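Long-range contacts in dihydropteroate synthase (Burkholderia cenocepacia, PDB 2Y5S), which probably catalyses the condensation of 4-aminobenzoate with a dihydropterin diphosphate to form 7,8-dihydropteroate, the immediate precursor of folates: residues 13-18 and 117-122; 125-130 and 143-148; 190-195 and 215-220; 205-210 and 236-241. All blocks are in the same frame, centred on the assembly; numbering follows the deposited sequence.

Contact 1: residues 13-18 and 117-122; sequences CGRFEL and GADLIN. With 78H (7,8-dihydropteroate), chain P.
The type II' turn of a β-hairpin, C13 to F16, brings R15 onto D119 at the N-terminal end of a TIM-barrel strand, a compact example of one carboxylate organising a turn. R15 grips D119 side-on: NE reaches OD1 at 3.0 Å and NH2 reaches OD2 at 2.9 Å, both on syn lone pairs, with the guanidinium and carboxylate planes only 11° apart. The bend of the arginine at chi3 (-71°) folds its head back to make this salt bridge, while the backbone N of R15 adds a third bond to D119 OD1 (3.1 Å) from the anti side. L100 N also donates to D119 OD2, which gives the buried carboxylate four bonds in all; R15 NH1 has a separate partner in R94 O. The F16 ring presents its edge to the carboxylate, CE2 lying 3.4 Å from D119 OD2, and lays CZ over a face of the R15 guanidinium. The CA atoms come nearest at G14 and D119, 4.1 Å apart. C13 SG packs 3.7 Å from L120 CD1. Farther along the strand, N122 faces the pterin: its ND2, also bonded to D64, donates to N1 of dihydropteroate at 3.0 Å.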
# COMPACT_ATOMS: atom_id res chain seq x y z
N CYS B 13 8.53 20.03 17.82
CA CYS B 13 9.45 18.90 17.84
C CYS B 13 10.88 19.37 17.99
O CYS B 13 11.71 19.22 17.10
CB CYS B 13 9.27 18.06 16.57
SG CYS B 13 10.05 16.45 16.62
N GLY B 14 11.15 19.95 19.16
CA GLY B 14 12.48 20.44 19.49
C GLY B 14 12.87 21.58 18.58
O GLY B 14 12.27 22.64 18.62
N ARG B 15 13.89 21.36 17.74
CA ARG B 15 14.35 22.41 16.82
C ARG B 15 13.34 22.66 15.71
O ARG B 15 13.45 23.65 15.01
CB ARG B 15 15.68 22.02 16.16
CG ARG B 15 16.89 22.03 17.06
CD ARG B 15 18.08 21.43 16.32
NE ARG B 15 17.95 19.98 16.13
CZ ARG B 15 18.75 19.24 15.37
NH1 ARG B 15 19.74 19.80 14.68
NH2 ARG B 15 18.56 17.93 15.27
N PHE B 16 12.38 21.75 15.53
CA PHE B 16 11.52 21.76 14.36
C PHE B 16 10.07 21.97 14.75
O PHE B 16 9.66 21.60 15.85
CB PHE B 16 11.67 20.42 13.62
CG PHE B 16 13.08 20.09 13.29
CD1 PHE B 16 13.68 20.58 12.13
CD2 PHE B 16 13.85 19.33 14.17
CE1 PHE B 16 15.00 20.32 11.84
CE2 PHE B 16 15.18 19.03 13.87
CZ PHE B 16 15.76 19.54 12.71
N GLU B 17 9.33 22.65 13.88
CA GLU B 17 7.89 22.75 13.96
C GLU B 17 7.32 21.87 12.84
O GLU B 17 7.30 22.26 11.67
CB GLU B 17 7.45 24.21 13.80
CG GLU B 17 8.04 25.17 14.85
CD GLU B 17 7.64 26.63 14.62
OE1 GLU B 17 8.13 27.24 13.65
OE2 GLU B 17 6.84 27.17 15.42
N LEU B 18 6.90 20.67 13.19
CA LEU B 18 6.38 19.76 12.17
C LEU B 18 4.91 20.06 11.83
O LEU B 18 4.07 20.19 12.73
CB LEU B 18 6.54 18.31 12.62
CG LEU B 18 7.98 17.88 12.92
CD1 LEU B 18 7.93 16.44 13.41
CD2 LEU B 18 8.92 18.04 11.71
N GLY B 117 20.70 17.39 22.81
CA GLY B 117 20.01 18.13 21.75
C GLY B 117 19.07 17.31 20.90
O GLY B 117 18.80 17.68 19.75
N ALA B 118 18.52 16.23 21.45
CA ALA B 118 17.49 15.46 20.75
C ALA B 118 16.21 16.29 20.67
O ALA B 118 15.95 17.17 21.51
CB ALA B 118 17.23 14.12 21.44
N ASP B 119 15.41 15.99 19.65
CA ASP B 119 14.23 16.76 19.31
C ASP B 119 12.91 16.14 19.80
O ASP B 119 11.93 16.85 19.98
CB ASP B 119 14.17 16.90 17.79
CG ASP B 119 15.38 17.61 17.23
OD1 ASP B 119 15.59 18.79 17.56
OD2 ASP B 119 16.13 17.00 16.44
N LEU B 120 12.88 14.83 19.98
CA LEU B 120 11.65 14.13 20.32
C LEU B 120 11.96 12.92 21.21
O LEU B 120 12.93 12.18 20.96
CB LEU B 120 10.93 13.69 19.04
CG LEU B 120 9.49 13.16 19.09
CD1 LEU B 120 8.94 13.08 17.68
CD2 LEU B 120 9.38 11.80 19.78
N ILE B 121 11.17 12.74 22.27
CA ILE B 121 11.25 11.55 23.11
C ILE B 121 10.06 10.65 22.82
O ILE B 121 8.89 11.04 22.93
CB ILE B 121 11.33 11.88 24.62
CG1 ILE B 121 12.50 12.83 24.93
CG2 ILE B 121 11.45 10.59 25.43
CD1 ILE B 121 13.92 12.25 24.62
N ASN B 122 10.40 9.42 22.41
CA ASN B 122 9.45 8.45 21.99
C ASN B 122 9.41 7.33 23.04
O ASN B 122 10.34 6.53 23.10
CB ASN B 122 9.89 7.89 20.63
CG ASN B 122 9.01 6.76 20.16
OD1 ASN B 122 7.86 6.71 20.51
ND2 ASN B 122 9.57 5.84 19.36
O4 78H P . 5.19 1.01 17.55
C4 78H P . 6.02 1.70 18.13
C5 78H P . 7.26 1.18 18.56
N3 78H P . 5.74 3.05 18.39
C9 78H P . 8.15 2.05 19.24
N5 78H P . 7.61 -0.10 18.30
C2 78H P . 6.67 3.87 19.10
N8 78H P . 9.38 1.60 19.68
N1 78H P . 7.85 3.34 19.48
C6 78H P . 8.78 -0.61 18.75
N2 78H P . 6.38 5.15 19.39
C7 78H P . 9.72 0.17 19.66
C10 78H P . 9.19 -2.01 18.38
N11 78H P . 8.58 -2.97 19.30
C15 78H P . 7.95 -4.03 18.80
C16 78H P . 6.67 -4.36 19.23
C17 78H P . 8.60 -4.78 17.82
C18 78H P . 6.03 -5.46 18.68
C19 78H P . 7.96 -5.88 17.27
C20 78H P . 6.68 -6.22 17.70
C21 78H P . 5.96 -7.42 17.08
O22 78H P . 4.75 -7.50 17.29
O23 78H P . 6.58 -8.17 16.29

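Contact 2: residues 125-130 and 143-148; sequences WGFRQP and LCAMHM. With 78H (7,8-dihydropteroate), chain P; EDO (1,2-ethanediol), chain V.
The carbonyl oxygen of M148 receives R128 NH2 at 2.9 Å, the donor tilted 21° from the carbonyl plane, and a weak bond from O2 of a 1,2-ethanediol that probably came from the crystallisation liquor. A water bound to R128 NH2 donates to M146 O at 2.7 Å, so one guanidinium nitrogen serves the carbonyl of M148, just past the strand, directly and that of M146, its last residue, through the water. The loop itself steadies this arginine. R128 N closes a type I' turn on W125 O, R128 NE reaches the same oxygen from the opposite face of its plane, and W125 CE3 lies against a face of the guanidinium. Across the contact, M148 spreads its methyl over the indole: CE sits 3.3 Å from the centroid of the five-membered ring of W125, 18° off the normal, in a close CH-pi contact. The extended chi1 and chi2 carry SD over the six-membered ring, 4.4 Å from its centroid, a Met-aromatic pair, and the bend at chi3 (41°) then turns CE onto the five-membered ring. Q129 NE2 covers the opposite face of the indole. F127 completes the seam, with CZ 3.8 Å from L143 CB. The loop thus lies between strand 142-146 and the outer helices, F127 touching I133 and V136 of helix 132-136 and L180 of helix 165-182, while C144 and M146 of the strand face dihydropteroate.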
# COMPACT_ATOMS: atom_id res chain seq x y z
N TRP B 125 6.49 3.51 27.38
CA TRP B 125 5.77 3.51 28.65
C TRP B 125 4.90 4.75 28.89
O TRP B 125 4.30 4.88 29.95
CB TRP B 125 6.74 3.30 29.84
CG TRP B 125 7.04 1.86 30.07
CD1 TRP B 125 8.21 1.24 29.81
CD2 TRP B 125 6.16 0.87 30.61
NE1 TRP B 125 8.12 -0.09 30.12
CE2 TRP B 125 6.87 -0.34 30.62
CE3 TRP B 125 4.83 0.88 31.05
CZ2 TRP B 125 6.30 -1.54 31.09
CZ3 TRP B 125 4.27 -0.30 31.51
CH2 TRP B 125 5.00 -1.50 31.52
N GLY B 126 4.81 5.64 27.90
CA GLY B 126 3.87 6.76 27.95
C GLY B 126 4.17 7.71 29.10
O GLY B 126 3.26 8.30 29.69
N PHE B 127 5.45 7.83 29.43
CA PHE B 127 5.97 8.71 30.47
C PHE B 127 5.52 8.30 31.85
O PHE B 127 5.41 9.13 32.76
CB PHE B 127 5.69 10.19 30.11
CG PHE B 127 6.24 10.56 28.77
CD1 PHE B 127 7.59 10.82 28.62
CD2 PHE B 127 5.44 10.52 27.64
CE1 PHE B 127 8.12 11.10 27.38
CE2 PHE B 127 5.97 10.78 26.39
CZ PHE B 127 7.31 11.07 26.26
N ARG B 128 5.31 6.99 32.02
CA ARG B 128 4.88 6.45 33.29
C ARG B 128 6.04 6.06 34.20
O ARG B 128 5.83 5.89 35.40
CB ARG B 128 3.94 5.25 33.09
CG ARG B 128 2.53 5.65 32.71
CD ARG B 128 1.64 4.42 32.61
NE ARG B 128 1.92 3.62 31.42
CZ ARG B 128 1.42 2.40 31.21
NH1 ARG B 128 0.65 1.82 32.14
NH2 ARG B 128 1.70 1.76 30.08
N GLN B 129 7.25 5.87 33.67
CA GLN B 129 8.36 5.46 34.51
C GLN B 129 8.65 6.58 35.49
O GLN B 129 8.57 7.76 35.12
CB GLN B 129 9.62 5.10 33.72
CG GLN B 129 9.51 3.81 32.91
CD GLN B 129 9.30 2.58 33.77
OE1 GLN B 129 9.72 2.53 34.91
NE2 GLN B 129 8.64 1.57 33.20
N PRO B 130 8.96 6.22 36.75
CA PRO B 130 9.17 7.25 37.76
C PRO B 130 10.21 8.27 37.32
O PRO B 130 11.33 7.89 37.00
CB PRO B 130 9.65 6.43 38.98
CG PRO B 130 8.98 5.14 38.83
CD PRO B 130 9.00 4.87 37.34
N LEU B 143 7.09 14.85 22.08
CA LEU B 143 6.92 13.73 22.99
C LEU B 143 5.87 12.81 22.43
O LEU B 143 4.73 13.23 22.21
CB LEU B 143 6.47 14.21 24.36
CG LEU B 143 7.33 15.25 25.09
CD1 LEU B 143 6.59 15.80 26.31
CD2 LEU B 143 8.65 14.62 25.49
N CYS B 144 6.24 11.55 22.22
CA CYS B 144 5.27 10.56 21.78
C CYS B 144 4.95 9.63 22.94
O CYS B 144 5.80 8.87 23.41
CB CYS B 144 5.78 9.74 20.62
SG CYS B 144 4.58 8.48 20.08
N ALA B 145 3.71 9.71 23.40
CA ALA B 145 3.18 8.84 24.45
C ALA B 145 2.51 7.66 23.76
O ALA B 145 1.52 7.83 23.05
CB ALA B 145 2.15 9.61 25.29
N MET B 146 3.08 6.48 23.93
CA MET B 146 2.52 5.26 23.35
C MET B 146 1.67 4.53 24.37
O MET B 146 1.91 4.65 25.59
CB MET B 146 3.65 4.34 22.89
CG MET B 146 3.23 3.26 21.90
SD MET B 146 4.51 2.03 21.65
CE MET B 146 4.22 0.98 23.09
N HIS B 147 0.72 3.75 23.88
CA HIS B 147 -0.04 2.82 24.70
C HIS B 147 0.60 1.43 24.72
O HIS B 147 0.83 0.82 23.67
CB HIS B 147 -1.49 2.68 24.20
CG HIS B 147 -2.29 1.66 24.94
ND1 HIS B 147 -2.26 0.31 24.63
CD2 HIS B 147 -3.13 1.78 26.00
CE1 HIS B 147 -3.04 -0.34 25.47
NE2 HIS B 147 -3.58 0.52 26.30
N MET B 148 0.87 0.94 25.92
CA MET B 148 1.30 -0.43 26.13
C MET B 148 0.53 -0.91 27.34
O MET B 148 0.40 -0.19 28.33
CB MET B 148 2.82 -0.52 26.34
CG MET B 148 3.31 -1.88 26.83
SD MET B 148 5.11 -2.04 27.00
CE MET B 148 5.47 -0.45 27.69
O4 78H P . 5.19 1.01 17.55
C4 78H P . 6.02 1.70 18.13
C5 78H P . 7.26 1.18 18.56
N3 78H P . 5.74 3.05 18.39
C9 78H P . 8.15 2.05 19.24
N5 78H P . 7.61 -0.10 18.30
C2 78H P . 6.67 3.87 19.10
N8 78H P . 9.38 1.60 19.68
N1 78H P . 7.85 3.34 19.48
C6 78H P . 8.78 -0.61 18.75
N2 78H P . 6.38 5.15 19.39
C7 78H P . 9.72 0.17 19.66
C10 78H P . 9.19 -2.01 18.38
N11 78H P . 8.58 -2.97 19.30
C15 78H P . 7.95 -4.03 18.80
C16 78H P . 6.67 -4.36 19.23
C17 78H P . 8.60 -4.78 17.82
C18 78H P . 6.03 -5.46 18.68
C19 78H P . 7.96 -5.88 17.27
C20 78H P . 6.68 -6.22 17.70
C21 78H P . 5.96 -7.42 17.08
O22 78H P . 4.75 -7.50 17.29
O23 78H P . 6.58 -8.17 16.29
C1 EDO V . -2.98 0.85 31.45
O1 EDO V . -4.19 0.22 31.04
C2 EDO V . -1.89 0.44 30.46
O2 EDO V . -0.91 -0.34 31.14
O HOH W 1 2.57 3.12 27.67

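Contact 3: residues 190-195 and 215-220; sequences ICVDPG and DTAPAR. With 78H (7,8-dihydropteroate), chain P.
R220 leaves its backbone beside strand 190-193 and reaches I190 O with the far end of its side chain. From CB through CG and CD to NE the arm is extended (chi2 177°); the side chain as a whole packs on A9, L11, Y226 and P227. NE stays 4.0 Å from I190 O and CZ 3.9 Å from it, so neither atom carries the link. NH2 does, donating to I190 O at 2.9 Å with the oxygen close to the guanidinium plane, while NH1 turns to P10 O, which ties the N-terminal residues to the same group. The remaining contacts across the two segments are aliphatic and few. V192 turns its CB toward the loop, and CG2 meets A217 CB at 4.1 Å and P218 CD at 4.4 Å; P194 CB meets T216 CG2 at 4.3 Å. The two backbones run in nearly opposite directions, 167° apart, without pairing as a sheet. D193 points the other way, into the pterin site, where OD2 approaches N2 and N3 of dihydropteroate. Its OD1 accepts from G195 N at 2.8 Å in an Asx turn, which helps to fix the carboxylate. The chemistry thus divides in three: a few aliphatic contacts on the outer face, R220 shared by the neutral carbonyls of I190 and P10 at the start of the strand, and inward an acid set by its own turn for the donors of the pterin.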
# COMPACT_ATOMS: atom_id res chain seq x y z
N ILE B 190 2.98 17.26 21.97
CA ILE B 190 2.56 15.89 22.24
C ILE B 190 1.95 15.23 21.01
O ILE B 190 1.06 15.78 20.35
CB ILE B 190 1.54 15.83 23.42
CG1 ILE B 190 2.15 16.44 24.70
CG2 ILE B 190 1.10 14.37 23.69
CD1 ILE B 190 1.14 16.80 25.81
N CYS B 191 2.44 14.04 20.71
CA CYS B 191 1.76 13.14 19.79
C CYS B 191 1.50 11.84 20.52
O CYS B 191 2.03 11.62 21.61
CB CYS B 191 2.55 12.90 18.52
SG CYS B 191 4.13 12.10 18.69
N VAL B 192 0.63 11.01 19.95
CA VAL B 192 0.24 9.76 20.58
C VAL B 192 0.38 8.59 19.60
O VAL B 192 0.37 8.77 18.37
CB VAL B 192 -1.21 9.81 21.06
CG1 VAL B 192 -1.41 10.96 22.06
CG2 VAL B 192 -2.17 9.93 19.86
N ASP B 193 0.45 7.39 20.17
CA ASP B 193 0.69 6.18 19.40
C ASP B 193 -0.06 5.02 20.08
O ASP B 193 0.14 4.77 21.27
CB ASP B 193 2.19 5.95 19.39
CG ASP B 193 2.62 4.71 18.64
OD1 ASP B 193 1.80 3.81 18.38
OD2 ASP B 193 3.84 4.63 18.36
N PRO B 194 -0.89 4.30 19.32
CA PRO B 194 -1.70 3.21 19.91
C PRO B 194 -0.92 1.96 20.28
O PRO B 194 -1.49 1.04 20.91
CB PRO B 194 -2.70 2.89 18.80
CG PRO B 194 -1.96 3.26 17.54
CD PRO B 194 -1.26 4.53 17.91
N GLY B 195 0.35 1.90 19.89
CA GLY B 195 1.25 0.86 20.37
C GLY B 195 0.96 -0.49 19.79
O GLY B 195 0.74 -1.48 20.51
N ASP B 215 -9.86 7.27 15.70
CA ASP B 215 -10.55 7.24 16.98
C ASP B 215 -9.66 6.82 18.17
O ASP B 215 -10.13 6.85 19.30
CB ASP B 215 -11.76 6.32 16.91
CG ASP B 215 -12.78 6.76 15.86
OD1 ASP B 215 -12.94 7.98 15.66
OD2 ASP B 215 -13.40 5.87 15.25
N THR B 216 -8.41 6.43 17.93
CA THR B 216 -7.47 6.15 19.02
C THR B 216 -6.91 7.43 19.66
O THR B 216 -6.42 7.40 20.78
CB THR B 216 -6.29 5.27 18.55
OG1 THR B 216 -5.54 5.98 17.57
CG2 THR B 216 -6.77 3.94 17.94
N ALA B 217 -7.02 8.57 18.96
CA ALA B 217 -6.40 9.81 19.39
C ALA B 217 -7.38 10.68 20.16
O ALA B 217 -8.44 11.04 19.64
CB ALA B 217 -5.86 10.58 18.20
N PRO B 218 -7.03 11.06 21.39
CA PRO B 218 -7.85 12.03 22.09
C PRO B 218 -7.67 13.44 21.50
O PRO B 218 -6.80 13.65 20.63
CB PRO B 218 -7.32 11.97 23.53
CG PRO B 218 -5.96 11.49 23.40
CD PRO B 218 -5.84 10.69 22.16
N ALA B 219 -8.47 14.37 22.00
CA ALA B 219 -8.49 15.76 21.54
C ALA B 219 -7.57 16.66 22.37
O ALA B 219 -7.51 16.55 23.59
CB ALA B 219 -9.92 16.31 21.58
N ARG B 220 -6.86 17.57 21.69
CA ARG B 220 -6.15 18.66 22.35
C ARG B 220 -7.20 19.67 22.81
O ARG B 220 -8.37 19.52 22.47
CB ARG B 220 -5.18 19.33 21.38
CG ARG B 220 -4.04 18.43 20.96
CD ARG B 220 -3.16 19.13 19.95
NE ARG B 220 -1.83 18.54 19.89
CZ ARG B 220 -0.92 18.84 18.96
NH1 ARG B 220 -1.19 19.74 18.01
NH2 ARG B 220 0.28 18.25 19.00
O4 78H P . 5.19 1.01 17.55
C4 78H P . 6.02 1.70 18.13
C5 78H P . 7.26 1.18 18.56
N3 78H P . 5.74 3.05 18.39
C9 78H P . 8.15 2.05 19.24
N5 78H P . 7.61 -0.10 18.30
C2 78H P . 6.67 3.87 19.10
N8 78H P . 9.38 1.60 19.68
N1 78H P . 7.85 3.34 19.48
C6 78H P . 8.78 -0.61 18.75
N2 78H P . 6.38 5.15 19.39
C7 78H P . 9.72 0.17 19.66
C10 78H P . 9.19 -2.01 18.38
N11 78H P . 8.58 -2.97 19.30
C15 78H P . 7.95 -4.03 18.80
C16 78H P . 6.67 -4.36 19.23
C17 78H P . 8.60 -4.78 17.82
C18 78H P . 6.03 -5.46 18.68
C19 78H P . 7.96 -5.88 17.27
C20 78H P . 6.68 -6.22 17.70
C21 78H P . 5.96 -7.42 17.08
O22 78H P . 4.75 -7.50 17.29
O23 78H P . 6.58 -8.17 16.29

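Contact 4: residues 205-210 and 236-241; sequences DNYALL and SMLGAV. With 78H (7,8-dihydropteroate), chain P.
Three torsions bring Y207 and M237 together. In Y207, chi1 of -74° keeps CG beside the backbone N and sends the ring off helix 204-211 towards the short helix 236-239; in M237, chi1 of 63° places CG between the backbone N and the carbonyl carbon, a choice more readily tolerated in the first turn of a helix than further on. The last, chi3 of M237 about the CG–SD bond (-74°), swings the methyl over the ring. CE then sits 3.8 Å from the centroid of the Y207 ring in a CH-pi contact, while SD is farther off over the same face, a Met-aromatic contact. The same two residues also share a polar bond: Y207 OH donates to M237 O at 2.8 Å, approaching from well above the carbonyl plane, so the methionine supplies both a cover for the ring and an acceptor for its hydroxyl. V241 CG2 lies 3.5 Å and L238 CD2 3.7 Å from Y207 OH, so aliphatic carbons flank the bond. N206 packs across the thioether, its CB 3.8 Å from M237 SD, and its amide is occupied by G197 N and V202 O. The second subunit closes over the same patch, with its A286 on Y207 and V241 and its V287 on L210. One residue before M237, S236 N donates to O23 of dihydropteroate at 2.9 Å. A benzoate carboxylate received at the start of a short helix, beyond strand 229-230, is an anion site at a helix N-terminus, here within the active-site end of a TIM barrel.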
# COMPACT_ATOMS: atom_id res chain seq x y z
N ASP B 205 -6.94 -7.31 17.99
CA ASP B 205 -6.77 -5.98 18.62
C ASP B 205 -5.99 -5.03 17.73
O ASP B 205 -6.36 -3.87 17.56
CB ASP B 205 -6.08 -6.09 19.98
CG ASP B 205 -6.95 -6.75 21.04
OD1 ASP B 205 -8.20 -6.69 20.93
OD2 ASP B 205 -6.38 -7.33 22.00
N ASN B 206 -4.88 -5.50 17.18
CA ASN B 206 -4.04 -4.66 16.33
C ASN B 206 -4.78 -4.16 15.08
O ASN B 206 -4.67 -2.99 14.71
CB ASN B 206 -2.76 -5.40 15.94
CG ASN B 206 -1.75 -5.49 17.08
OD1 ASN B 206 -1.50 -4.50 17.79
ND2 ASN B 206 -1.13 -6.67 17.24
N TYR B 207 -5.54 -5.03 14.43
CA TYR B 207 -6.29 -4.60 13.24
C TYR B 207 -7.54 -3.78 13.56
O TYR B 207 -7.93 -2.95 12.76
CB TYR B 207 -6.58 -5.75 12.28
CG TYR B 207 -5.33 -6.17 11.54
CD1 TYR B 207 -4.88 -5.44 10.44
CD2 TYR B 207 -4.58 -7.24 11.95
CE1 TYR B 207 -3.73 -5.81 9.77
CE2 TYR B 207 -3.41 -7.61 11.28
CZ TYR B 207 -3.01 -6.90 10.19
OH TYR B 207 -1.85 -7.25 9.53
N ALA B 208 -8.12 -3.97 14.75
CA ALA B 208 -9.19 -3.08 15.22
C ALA B 208 -8.63 -1.65 15.33
O ALA B 208 -9.23 -0.68 14.88
CB ALA B 208 -9.74 -3.54 16.57
N LEU B 209 -7.46 -1.55 15.94
CA LEU B 209 -6.82 -0.26 16.13
C LEU B 209 -6.42 0.37 14.81
O LEU B 209 -6.51 1.58 14.67
CB LEU B 209 -5.60 -0.38 17.04
CG LEU B 209 -5.92 -0.75 18.49
CD1 LEU B 209 -4.65 -1.22 19.20
CD2 LEU B 209 -6.56 0.41 19.23
N LEU B 210 -5.97 -0.43 13.84
CA LEU B 210 -5.59 0.11 12.54
C LEU B 210 -6.82 0.57 11.74
O LEU B 210 -6.80 1.67 11.18
CB LEU B 210 -4.77 -0.88 11.73
CG LEU B 210 -4.30 -0.46 10.32
CD1 LEU B 210 -3.75 0.97 10.29
CD2 LEU B 210 -3.27 -1.45 9.83
N SER B 236 4.65 -8.64 14.15
CA SER B 236 3.94 -9.90 14.17
C SER B 236 2.54 -9.83 13.60
O SER B 236 2.10 -10.79 12.98
CB SER B 236 3.85 -10.43 15.60
OG SER B 236 5.13 -10.85 15.98
N MET B 237 1.86 -8.70 13.79
CA MET B 237 0.53 -8.52 13.17
C MET B 237 0.57 -8.70 11.65
O MET B 237 -0.44 -9.07 11.04
CB MET B 237 -0.09 -7.16 13.51
CG MET B 237 0.70 -5.95 13.00
SD MET B 237 -0.02 -4.37 13.50
CE MET B 237 -1.46 -4.29 12.44
N LEU B 238 1.71 -8.42 11.04
CA LEU B 238 1.88 -8.58 9.60
C LEU B 238 2.23 -10.04 9.24
O LEU B 238 1.64 -10.63 8.33
CB LEU B 238 2.97 -7.63 9.09
CG LEU B 238 2.81 -6.13 9.43
CD1 LEU B 238 3.90 -5.30 8.74
CD2 LEU B 238 1.44 -5.61 9.09
N GLY B 239 3.19 -10.63 9.96
CA GLY B 239 3.55 -12.04 9.77
C GLY B 239 2.36 -12.97 9.89
O GLY B 239 2.22 -13.97 9.13
N ALA B 240 1.48 -12.65 10.84
CA ALA B 240 0.30 -13.46 11.13
C ALA B 240 -0.67 -13.56 9.96
O ALA B 240 -1.37 -14.56 9.84
CB ALA B 240 -0.41 -12.93 12.37
N VAL B 241 -0.72 -12.53 9.11
CA VAL B 241 -1.65 -12.52 7.98
C VAL B 241 -1.01 -12.92 6.64
O VAL B 241 -1.70 -13.07 5.64
CB VAL B 241 -2.37 -11.19 7.83
CG1 VAL B 241 -3.10 -10.85 9.13
CG2 VAL B 241 -1.41 -10.06 7.43
O4 78H P . 5.19 1.01 17.55
C4 78H P . 6.02 1.70 18.13
C5 78H P . 7.26 1.18 18.56
N3 78H P . 5.74 3.05 18.39
C9 78H P . 8.15 2.05 19.24
N5 78H P . 7.61 -0.10 18.30
C2 78H P . 6.67 3.87 19.10
N8 78H P . 9.38 1.60 19.68
N1 78H P . 7.85 3.34 19.48
C6 78H P . 8.78 -0.61 18.75
N2 78H P . 6.38 5.15 19.39
C7 78H P . 9.72 0.17 19.66
C10 78H P . 9.19 -2.01 18.38
N11 78H P . 8.58 -2.97 19.30
C15 78H P . 7.95 -4.03 18.80
C16 78H P . 6.67 -4.36 19.23
C17 78H P . 8.60 -4.78 17.82
C18 78H P . 6.03 -5.46 18.68
C19 78H P . 7.96 -5.88 17.27
C20 78H P . 6.68 -6.22 17.70
C21 78H P . 5.96 -7.42 17.08
O22 78H P . 4.75 -7.50 17.29
O23 78H P . 6.58 -8.17 16.29

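Contacts 1, 2 and 3 share the parallel barrel sheet: I121 O meets C144 N between contacts 1 and 2, and L143 O meets C191 N between contacts 2 and 3. Contact 1, only partly buried, relies on a charged pair; contacts 2 and 3 are buried and use arginine to serve neutral carbonyls, beside tight aromatic packing in contact 2 and a few aliphatic contacts in contact 3. Contact 4 lies across the chain's centre from contact 1, buried with help from the second subunit, and joins helices; T216 touches L209 where it meets contact 3. All four border dihydropteroate, contacts 1 to 3 at the pterin and contact 4 at the benzoate.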